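Local coordinates for protein muramidase (Trichobolus zukalii, PDB 6ZMV) that probably hydrolyses bacterial cell-wall peptidoglycan as a fungal lysozyme (muramidase) of glycoside hydrolase family 25, at residues G4-H9 with G187-S192; A111-I116 with E142-S147; T89-L94 with S127-M132. All blocks are in the same frame, centred on the assembly; numbering follows the deposited sequence. Where two conformers were deposited one is given.

Contact 1: G4-H9 with G187-S192; sequences GFDISH and GGDSDS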
loop_
_atom_site.group_PDB
_atom_site.type_symbol
_atom_site.label_atom_id
_atom_site.label_comp_id
_atom_site.label_asym_id
_atom_site.label_seq_id
_atom_site.Cartn_x
_atom_site.Cartn_y
_atom_site.Cartn_z
ATOM N N GLY A 4 0.348 10.940 7.124
ATOM C CA GLY A 4 0.395 10.830 5.679
ATOM C C GLY A 4 -0.975 10.579 5.141
ATOM O O GLY A 4 -2.005 10.773 5.842
ATOM N N PHE A 5 -1.070 10.196 3.878
ATOM C CA PHE A 5 -2.357 10.039 3.212
ATOM C C PHE A 5 -2.171 9.170 1.983
ATOM O O PHE A 5 -1.032 8.829 1.613
ATOM C CB PHE A 5 -2.982 11.396 2.879
ATOM C CG PHE A 5 -2.255 12.294 1.906
ATOM C CD1 PHE A 5 -1.002 12.859 2.213
ATOM C CD2 PHE A 5 -2.892 12.709 0.726
ATOM C CE1 PHE A 5 -0.427 13.751 1.333
ATOM C CE2 PHE A 5 -2.294 13.605 -0.132
ATOM C CZ PHE A 5 -1.083 14.132 0.174
ATOM N N ASP A 6 -3.280 8.798 1.375
ATOM C CA ASP A 6 -3.202 8.023 0.136
ATOM C C ASP A 6 -4.264 8.553 -0.857
ATOM O O ASP A 6 -5.380 8.977 -0.426
ATOM C CB ASP A 6 -3.263 6.527 0.392
ATOM C CG ASP A 6 -4.525 6.060 0.992
ATOM O OD1 ASP A 6 -5.543 5.858 0.231
ATOM O OD2 ASP A 6 -4.542 5.889 2.227
ATOM N N ILE A 7 -3.919 8.531 -2.129
ATOM C CA ILE A 7 -4.703 9.179 -3.210
ATOM C C ILE A 7 -4.620 8.343 -4.473
ATOM O O ILE A 7 -3.800 7.416 -4.615
ATOM C CB ILE A 7 -4.171 10.605 -3.487
ATOM C CG1 ILE A 7 -2.668 10.648 -3.808
ATOM C CG2 ILE A 7 -4.509 11.523 -2.315
ATOM C CD1 ILE A 7 -2.106 12.025 -4.108
ATOM N N SER A 8 -5.469 8.710 -5.408
ATOM C CA SER A 8 -5.644 8.041 -6.703
ATOM C C SER A 8 -6.237 9.054 -7.684
ATOM O O SER A 8 -6.382 10.221 -7.375
ATOM C CB SER A 8 -6.529 6.840 -6.551
ATOM O OG SER A 8 -7.876 7.230 -6.330
ATOM N N HIS A 9 -6.673 8.552 -8.820
ATOM C CA HIS A 9 -7.368 9.399 -9.779
ATOM C C HIS A 9 -8.674 9.933 -9.223
ATOM O O HIS A 9 -9.188 10.889 -9.792
ATOM C CB HIS A 9 -7.652 8.583 -11.049
ATOM C CG HIS A 9 -8.696 7.593 -10.910
ATOM N ND1 HIS A 9 -8.491 6.337 -10.397
ATOM C CD2 HIS A 9 -9.988 7.707 -11.227
ATOM C CE1 HIS A 9 -9.649 5.672 -10.481
ATOM N NE2 HIS A 9 -10.562 6.520 -10.931
ATOM N N GLY A 187 -7.851 15.447 0.289
ATOM C CA GLY A 187 -8.370 14.412 -0.570
ATOM C C GLY A 187 -7.786 13.074 -0.205
ATOM O O GLY A 187 -6.624 12.936 0.236
ATOM N N GLY A 188 -8.565 12.030 -0.477
ATOM C CA GLY A 188 -8.135 10.659 -0.237
ATOM C C GLY A 188 -8.295 10.240 1.210
ATOM O O GLY A 188 -9.179 10.745 1.944
ATOM N N ASP A 189 -7.482 9.266 1.622
ATOM C CA ASP A 189 -7.603 8.610 2.941
ATOM C C ASP A 189 -6.478 9.073 3.839
ATOM O O ASP A 189 -5.381 9.384 3.353
ATOM C CB ASP A 189 -7.557 7.097 2.790
ATOM C CG ASP A 189 -8.533 6.568 1.761
ATOM O OD1 ASP A 189 -9.699 6.927 1.833
ATOM O OD2 ASP A 189 -8.055 5.874 0.763
ATOM N N SER A 190 -6.725 9.077 5.140
ATOM C CA SER A 190 -5.725 9.506 6.139
ATOM C C SER A 190 -4.921 8.302 6.593
ATOM O O SER A 190 -5.505 7.257 6.970
ATOM C CB SER A 190 -6.402 10.104 7.334
ATOM O OG SER A 190 -7.157 11.268 6.985
ATOM N N ASP A 191 -3.617 8.476 6.703
ATOM C CA ASP A 191 -2.698 7.438 7.174
ATOM C C ASP A 191 -1.800 7.970 8.301
ATOM O O ASP A 191 -1.524 9.143 8.375
ATOM C CB ASP A 191 -1.843 6.898 6.033
ATOM C CG ASP A 191 -2.662 6.251 4.935
ATOM O OD1 ASP A 191 -3.203 5.163 5.170
ATOM O OD2 ASP A 191 -2.781 6.855 3.844
ATOM N N SER A 192 -1.333 7.041 9.127
ATOM C CA SER A 192 -0.367 7.355 10.193
ATOM C C SER A 192 0.713 6.273 10.254
ATOM O O SER A 192 0.374 5.077 10.398
ATOM C CB SER A 192 -1.084 7.433 11.532
ATOM O OG SER A 192 -0.200 7.829 12.569
#
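D6 and D189 sit opposite each other as an antiparallel hydrogen-bonded pair, where strand 189-192 closes the GH25 barrel against its first strand, 4-7. Mutual backbone bonds join D6 with D189 and G4 with D191, so the carboxylates of D6, D189 and D191 all emerge on one face of the sheet. D6 illustrates how a single side chain can reach two neighbours at once. Its CB already lies 3.5 Å from D191 OD2. With chi1 at 63°, CG is tucked in between the main-chain N and C, where D191 OD2 (3.4 Å) and D189 OD2 are both close to it. The tip then divides: D6 OD1 approaches D189 OD2 to 2.6 Å, and D6 OD2 is 2.6 Å from D191 OD2. The D6 carboxylate plane is turned 49° from that of D189 and 44° from that of D191. Q179 of strand 177-181 also hydrogen-bonds D6 OD2, while a glycerol, probably from the crystallisation liquor, is hydrogen-bonded to OD1 and may mark the acid-lined cleft expected of this family. F5 and S190 occupy the other face, where the F5 ring stacks on Y184 and its CD2 lies 3.8 Å from G187 O. At the turn into the strand, G188 CA makes a C-H...O contact of 3.2 Å with D6 O, the oxygen that also accepts from D189 N.

Contact 2: A111-I116 with E142-S147; sequences AMVNWI and ECTGNS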
loop_
_atom_site.group_PDB
_atom_site.type_symbol
_atom_site.label_atom_id
_atom_site.label_comp_id
_atom_site.label_asym_id
_atom_site.label_seq_id
_atom_site.Cartn_x
_atom_site.Cartn_y
_atom_site.Cartn_z
ATOM N N ALA A 111 -5.550 -20.648 -2.027
ATOM C CA ALA A 111 -5.314 -19.988 -3.325
ATOM C C ALA A 111 -4.984 -18.513 -3.119
ATOM O O ALA A 111 -4.086 -18.019 -3.801
ATOM C CB ALA A 111 -6.501 -20.124 -4.241
ATOM N N MET A 112 -5.659 -17.847 -2.187
ATOM C CA MET A 112 -5.360 -16.425 -1.952
ATOM C C MET A 112 -3.940 -16.279 -1.383
ATOM O O MET A 112 -3.221 -15.364 -1.772
ATOM C CB MET A 112 -6.387 -15.808 -0.993
ATOM C CG MET A 112 -6.175 -14.359 -0.799
ATOM S SD MET A 112 -6.433 -13.351 -2.309
ATOM C CE MET A 112 -8.199 -13.311 -2.348
ATOM N N VAL A 113 -3.569 -17.093 -0.405
ATOM C CA VAL A 113 -2.205 -17.014 0.137
ATOM C C VAL A 113 -1.204 -17.285 -0.973
ATOM O O VAL A 113 -0.186 -16.570 -1.039
ATOM C CB VAL A 113 -2.062 -17.983 1.327
ATOM C CG1 VAL A 113 -0.619 -18.083 1.774
ATOM C CG2 VAL A 113 -2.902 -17.505 2.514
ATOM N N ASN A 114 -1.460 -18.270 -1.809
ATOM C CA ASN A 114 -0.514 -18.567 -2.924
ATOM C C ASN A 114 -0.416 -17.362 -3.874
ATOM O O ASN A 114 0.664 -17.061 -4.354
ATOM C CB ASN A 114 -0.926 -19.846 -3.667
ATOM C CG ASN A 114 -0.693 -21.102 -2.874
ATOM O OD1 ASN A 114 0.066 -21.080 -1.903
ATOM N ND2 ASN A 114 -1.375 -22.148 -3.287
ATOM N N TRP A 115 -1.541 -16.735 -4.170
ATOM C CA TRP A 115 -1.580 -15.595 -5.113
ATOM C C TRP A 115 -0.769 -14.431 -4.501
ATOM O O TRP A 115 0.092 -13.846 -5.174
ATOM C CB TRP A 115 -3.027 -15.128 -5.321
ATOM C CG TRP A 115 -3.182 -14.105 -6.384
ATOM C CD1 TRP A 115 -3.501 -14.394 -7.668
ATOM C CD2 TRP A 115 -2.967 -12.679 -6.315
ATOM N NE1 TRP A 115 -3.513 -13.235 -8.411
ATOM C CE2 TRP A 115 -3.145 -12.169 -7.622
ATOM C CE3 TRP A 115 -2.609 -11.807 -5.307
ATOM C CZ2 TRP A 115 -3.043 -10.812 -7.908
ATOM C CZ3 TRP A 115 -2.478 -10.481 -5.578
ATOM C CH2 TRP A 115 -2.647 -9.998 -6.876
ATOM N N ILE A 116 -0.996 -14.125 -3.231
ATOM C CA ILE A 116 -0.230 -13.039 -2.580
ATOM C C ILE A 116 1.248 -13.405 -2.541
ATOM O O ILE A 116 2.080 -12.563 -2.778
ATOM C CB ILE A 116 -0.784 -12.761 -1.195
ATOM C CG1 ILE A 116 -2.212 -12.239 -1.268
ATOM C CG2 ILE A 116 0.109 -11.790 -0.418
ATOM C CD1 ILE A 116 -2.940 -12.180 0.083
ATOM N N GLU A 142 -10.750 -13.679 6.984
ATOM C CA GLU A 142 -11.596 -14.587 6.160
ATOM C C GLU A 142 -10.867 -15.019 4.888
ATOM O O GLU A 142 -10.947 -16.160 4.514
ATOM C CB GLU A 142 -12.862 -13.859 5.746
ATOM C CG GLU A 142 -13.743 -14.643 4.796
ATOM C CD GLU A 142 -15.060 -14.031 4.433
ATOM O OE1 GLU A 142 -15.846 -14.758 3.815
ATOM O OE2 GLU A 142 -15.213 -12.800 4.542
ATOM N N CYS A 143 -10.161 -14.120 4.232
ATOM C CA CYS A 143 -9.720 -14.381 2.856
ATOM C C CYS A 143 -8.384 -15.133 2.829
ATOM O O CYS A 143 -8.063 -15.785 1.833
ATOM C CB CYS A 143 -9.628 -13.101 2.027
ATOM S SG CYS A 143 -11.243 -12.351 1.745
ATOM N N THR A 144 -7.612 -15.100 3.898
ATOM C CA THR A 144 -6.315 -15.795 3.950
ATOM C C THR A 144 -6.344 -16.864 5.068
ATOM O O THR A 144 -5.310 -17.524 5.212
ATOM C CB THR A 144 -5.114 -14.852 4.149
ATOM O OG1 THR A 144 -5.034 -14.425 5.506
ATOM C CG2 THR A 144 -5.107 -13.679 3.190
ATOM N N GLY A 145 -7.436 -16.991 5.861
ATOM C CA GLY A 145 -7.362 -17.865 7.038
ATOM C C GLY A 145 -6.511 -17.267 8.142
ATOM O O GLY A 145 -5.922 -17.978 8.919
ATOM N N ASN A 146 -6.378 -15.950 8.155
ATOM C CA ASN A 146 -5.538 -15.214 9.108
ATOM C C ASN A 146 -4.088 -15.667 8.984
ATOM O O ASN A 146 -3.423 -15.920 10.000
ATOM C CB ASN A 146 -6.034 -15.337 10.548
ATOM C CG ASN A 146 -5.573 -14.154 11.383
ATOM O OD1 ASN A 146 -5.251 -13.089 10.832
ATOM N ND2 ASN A 146 -5.620 -14.335 12.698
ATOM N N SER A 147 -3.629 -15.778 7.761
ATOM C CA SER A 147 -2.281 -16.261 7.475
ATOM C C SER A 147 -1.203 -15.410 8.134
ATOM O O SER A 147 -1.240 -14.213 7.984
ATOM C CB SER A 147 -2.048 -16.355 5.986
ATOM O OG SER A 147 -0.732 -16.774 5.660
#
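M112 meets the end of helix 137-144 through the first two carbons of its side chain, and this is the tight part of the contact. Its CB lies 3.3 Å from C143 O and its CG 3.5 Å from the same oxygen. CG is anti to the backbone N (chi1 -176°) and stays beside that oxygen, and the bends at chi2 and chi3 carry the thioether away from it. T144 completes this buried side with its methyl group: CG2 is 4.2 Å from M112 CG and 4.1 Å from I116 CD1, the isoleucine side chain crossing it at about a right angle. No hydrogen bond passes between the two segments, and the hydroxyl of T144 is bonded within its own part of the chain. With chi1 at 77°, OG1 accepts from S147 N over 3.0 Å, an ST motif, and is also hydrogen-bonded to W140 O.

In the barrel, helix 109-127 is the connection between the parallel strands 93-95 and 132-136, whereas the short helix 137-144 follows directly on the second of them; the contact therefore joins the start of the long helix to the end of the short one. A disulfide from C143 SG to C104 SG secures the same end to the chain ahead of the long helix.

The side nearer solvent is carried by V113, chiefly its CG2, which reaches 3.6 Å from T144 O and 3.8 Å from S147 CB. In contrast to the buried M112, I116 and T144, both V113 and S147 are partly exposed, and the chain between T144 and S147 swings outward through the exposed G145, whose positive phi takes it out of the helix. S147 OG lies alongside the two V113 methyls, but its hydrogen bond is to K149 N.

Contact 3: T89-L94 with S127-M132; sequences TLPGML and SGRYPM. With SO4 (sulfate ion), chain G.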
loop_
_atom_site.group_PDB
_atom_site.type_symbol
_atom_site.label_atom_id
_atom_site.label_comp_id
_atom_site.label_asym_id
_atom_site.label_seq_id
_atom_site.Cartn_x
_atom_site.Cartn_y
_atom_site.Cartn_z
ATOM N N THR A 89 11.484 7.016 -1.260
ATOM C CA THR A 89 10.596 6.053 -1.917
ATOM C C THR A 89 10.175 4.935 -0.960
ATOM O O THR A 89 10.987 4.233 -0.408
ATOM C CB THR A 89 11.203 5.452 -3.176
ATOM O OG1 THR A 89 11.773 6.477 -3.977
ATOM C CG2 THR A 89 10.166 4.734 -4.012
ATOM N N LEU A 90 8.864 4.812 -0.744
ATOM C CA LEU A 90 8.328 3.694 0.012
ATOM C C LEU A 90 8.364 2.430 -0.822
ATOM O O LEU A 90 8.165 2.500 -2.042
ATOM C CB LEU A 90 6.882 3.950 0.418
ATOM C CG LEU A 90 6.680 5.086 1.424
ATOM C CD1 LEU A 90 5.190 5.373 1.618
ATOM C CD2 LEU A 90 7.327 4.710 2.733
ATOM N N PRO A 91 8.522 1.260 -0.202
ATOM C CA PRO A 91 8.291 0.043 -0.962
ATOM C C PRO A 91 6.858 0.071 -1.472
ATOM O O PRO A 91 5.943 0.517 -0.793
ATOM C CB PRO A 91 8.514 -1.090 0.051
ATOM C CG PRO A 91 8.381 -0.427 1.426
ATOM C CD PRO A 91 8.772 1.019 1.227
ATOM N N GLY A 92 6.642 -0.503 -2.650
ATOM C CA GLY A 92 5.312 -0.541 -3.224
ATOM C C GLY A 92 4.337 -1.281 -2.318
ATOM O O GLY A 92 4.730 -2.201 -1.595
ATOM N N MET A 93 3.062 -0.904 -2.374
ATOM C CA MET A 93 2.002 -1.468 -1.507
ATOM C C MET A 93 1.018 -2.310 -2.332
ATOM O O MET A 93 0.465 -1.822 -3.339
ATOM C CB MET A 93 1.297 -0.332 -0.745
ATOM C CG MET A 93 0.260 -0.843 0.192
ATOM S SD MET A 93 -0.514 0.518 1.130
ATOM C CE MET A 93 -1.861 0.934 0.049
ATOM N N LEU A 94 0.822 -3.546 -1.904
ATOM C CA LEU A 94 -0.190 -4.455 -2.434
ATOM C C LEU A 94 -1.508 -4.224 -1.727
ATOM O O LEU A 94 -1.586 -4.445 -0.512
ATOM C CB LEU A 94 0.257 -5.895 -2.247
ATOM C CG LEU A 94 -0.717 -6.960 -2.697
ATOM C CD1 LEU A 94 -1.088 -6.874 -4.156
ATOM C CD2 LEU A 94 -0.227 -8.322 -2.381
ATOM N N SER A 127 12.351 -5.531 -7.325
ATOM C CA SER A 127 12.698 -4.263 -6.636
ATOM C C SER A 127 13.897 -4.406 -5.691
ATOM O O SER A 127 14.486 -3.353 -5.362
ATOM C CB SER A 127 11.517 -3.743 -5.847
ATOM O OG SER A 127 11.361 -4.482 -4.645
ATOM N N GLY A 128 14.139 -5.613 -5.183
ATOM C CA GLY A 128 15.084 -5.824 -4.092
ATOM C C GLY A 128 14.493 -5.936 -2.734
ATOM O O GLY A 128 15.193 -6.422 -1.834
ATOM N N ARG A 129 13.222 -5.614 -2.557
ATOM C CA ARG A 129 12.613 -5.659 -1.242
ATOM C C ARG A 129 11.170 -6.091 -1.322
ATOM O O ARG A 129 10.527 -6.057 -2.369
ATOM C CB ARG A 129 12.799 -4.369 -0.478
ATOM C CG ARG A 129 11.976 -3.248 -1.056
ATOM C CD ARG A 129 12.298 -1.942 -0.328
ATOM N NE ARG A 129 11.957 -1.962 1.103
ATOM C CZ ARG A 129 12.077 -0.946 1.914
ATOM N NH1 ARG A 129 11.667 -1.043 3.163
ATOM N NH2 ARG A 129 12.555 0.191 1.450
ATOM N N TYR A 130 10.696 -6.561 -0.202
ATOM C CA TYR A 130 9.293 -6.956 -0.076
ATOM C C TYR A 130 8.374 -5.742 -0.143
ATOM O O TYR A 130 8.704 -4.668 0.379
ATOM C CB TYR A 130 9.092 -7.737 1.214
ATOM C CG TYR A 130 9.684 -9.130 1.152
ATOM C CD1 TYR A 130 9.074 -10.103 0.376
ATOM C CD2 TYR A 130 10.778 -9.483 1.910
ATOM C CE1 TYR A 130 9.565 -11.381 0.293
ATOM C CE2 TYR A 130 11.267 -10.781 1.855
ATOM C CZ TYR A 130 10.670 -11.732 1.040
ATOM O OH TYR A 130 11.091 -13.050 0.954
ATOM N N PRO A 131 7.175 -5.906 -0.707
ATOM C CA PRO A 131 6.183 -4.859 -0.693
ATOM C C PRO A 131 5.530 -4.786 0.675
ATOM O O PRO A 131 5.546 -5.721 1.467
ATOM C CB PRO A 131 5.183 -5.300 -1.743
ATOM C CG PRO A 131 5.218 -6.822 -1.611
ATOM C CD PRO A 131 6.651 -7.168 -1.275
ATOM N N MET A 132 4.849 -3.677 0.888
ATOM C CA MET A 132 3.872 -3.574 1.994
ATOM C C MET A 132 2.574 -4.264 1.559
ATOM O O MET A 132 2.268 -4.302 0.347
ATOM C CB MET A 132 3.596 -2.108 2.336
ATOM C CG MET A 132 4.869 -1.293 2.505
ATOM S SD MET A 132 4.711 0.260 3.351
ATOM C CE MET A 132 3.778 1.157 2.114
HETATM S S SO4 G . 13.446 -6.181 2.684
HETATM O O1 SO4 G . 13.001 -7.141 1.702
HETATM O O2 SO4 G . 12.374 -5.239 2.752
HETATM O O3 SO4 G . 13.576 -6.876 3.944
HETATM O O4 SO4 G . 14.669 -5.508 2.307
#
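R129 presents a guanidinium face to the CB-CG-CD side of P91 by two torsions: chi1 of 71° sets CG between the backbone N and the carbonyl carbon, and a bend at chi3 (-63°) brings the guanidinium against the proline. P91 CG lies over the centre of one guanidinium face, 3.8 Å from R129 CZ. M132 is bent likewise at chi3 (-69°), which brings its CE to 3.7 Å from P91 O, while M132 CG packs 3.8 Å from P91 CG. M132 CE also approaches M93 CB, so one methionine reaches from P91 to M93.

The backbone pairs as well. M132 N donates to G92 O at 2.9 Å, and M132 O accepts from L94 N at 2.8 Å, so M132 bonds to the residues flanking M93, as a parallel bridge requires. Beyond the proline, R129 NH2 is hydrogen-bonded to L203 O of the C-terminal helix, and the guanidinium makes a cation-pi contact with W83. A sulfate, probably from the crystallisation liquor, accepts from Y130 N through O1 at 3.0 Å and is also bonded by K124 NZ. Neighbouring parallel strands 93-95 and 132-136, linked through helix 109-127, form a beta-alpha-beta crossover, the repeating element of a TIM-barrel-like fold.

In the fold
Along the chain, contact 1 joins the first barrel strand to the last, and the other two contacts fall within the span it encloses. Contacts 1 and 3 lie on one sheet, on opposite sides of the chain's centre, their centres about 17 Å apart. One closes the barrel through an antiparallel pair and the other builds its wall from parallel strands. Contact 2 lies further out, about 26 Å from contact 1 between centres, and its segments alternate in sequence with those of contact 3. Those two touch where I116 and W115 of helix 109-127 pack on L94 of strand 93-95. First and last strands thus meet and helix 109-127 backs the wall, as expected of GH25.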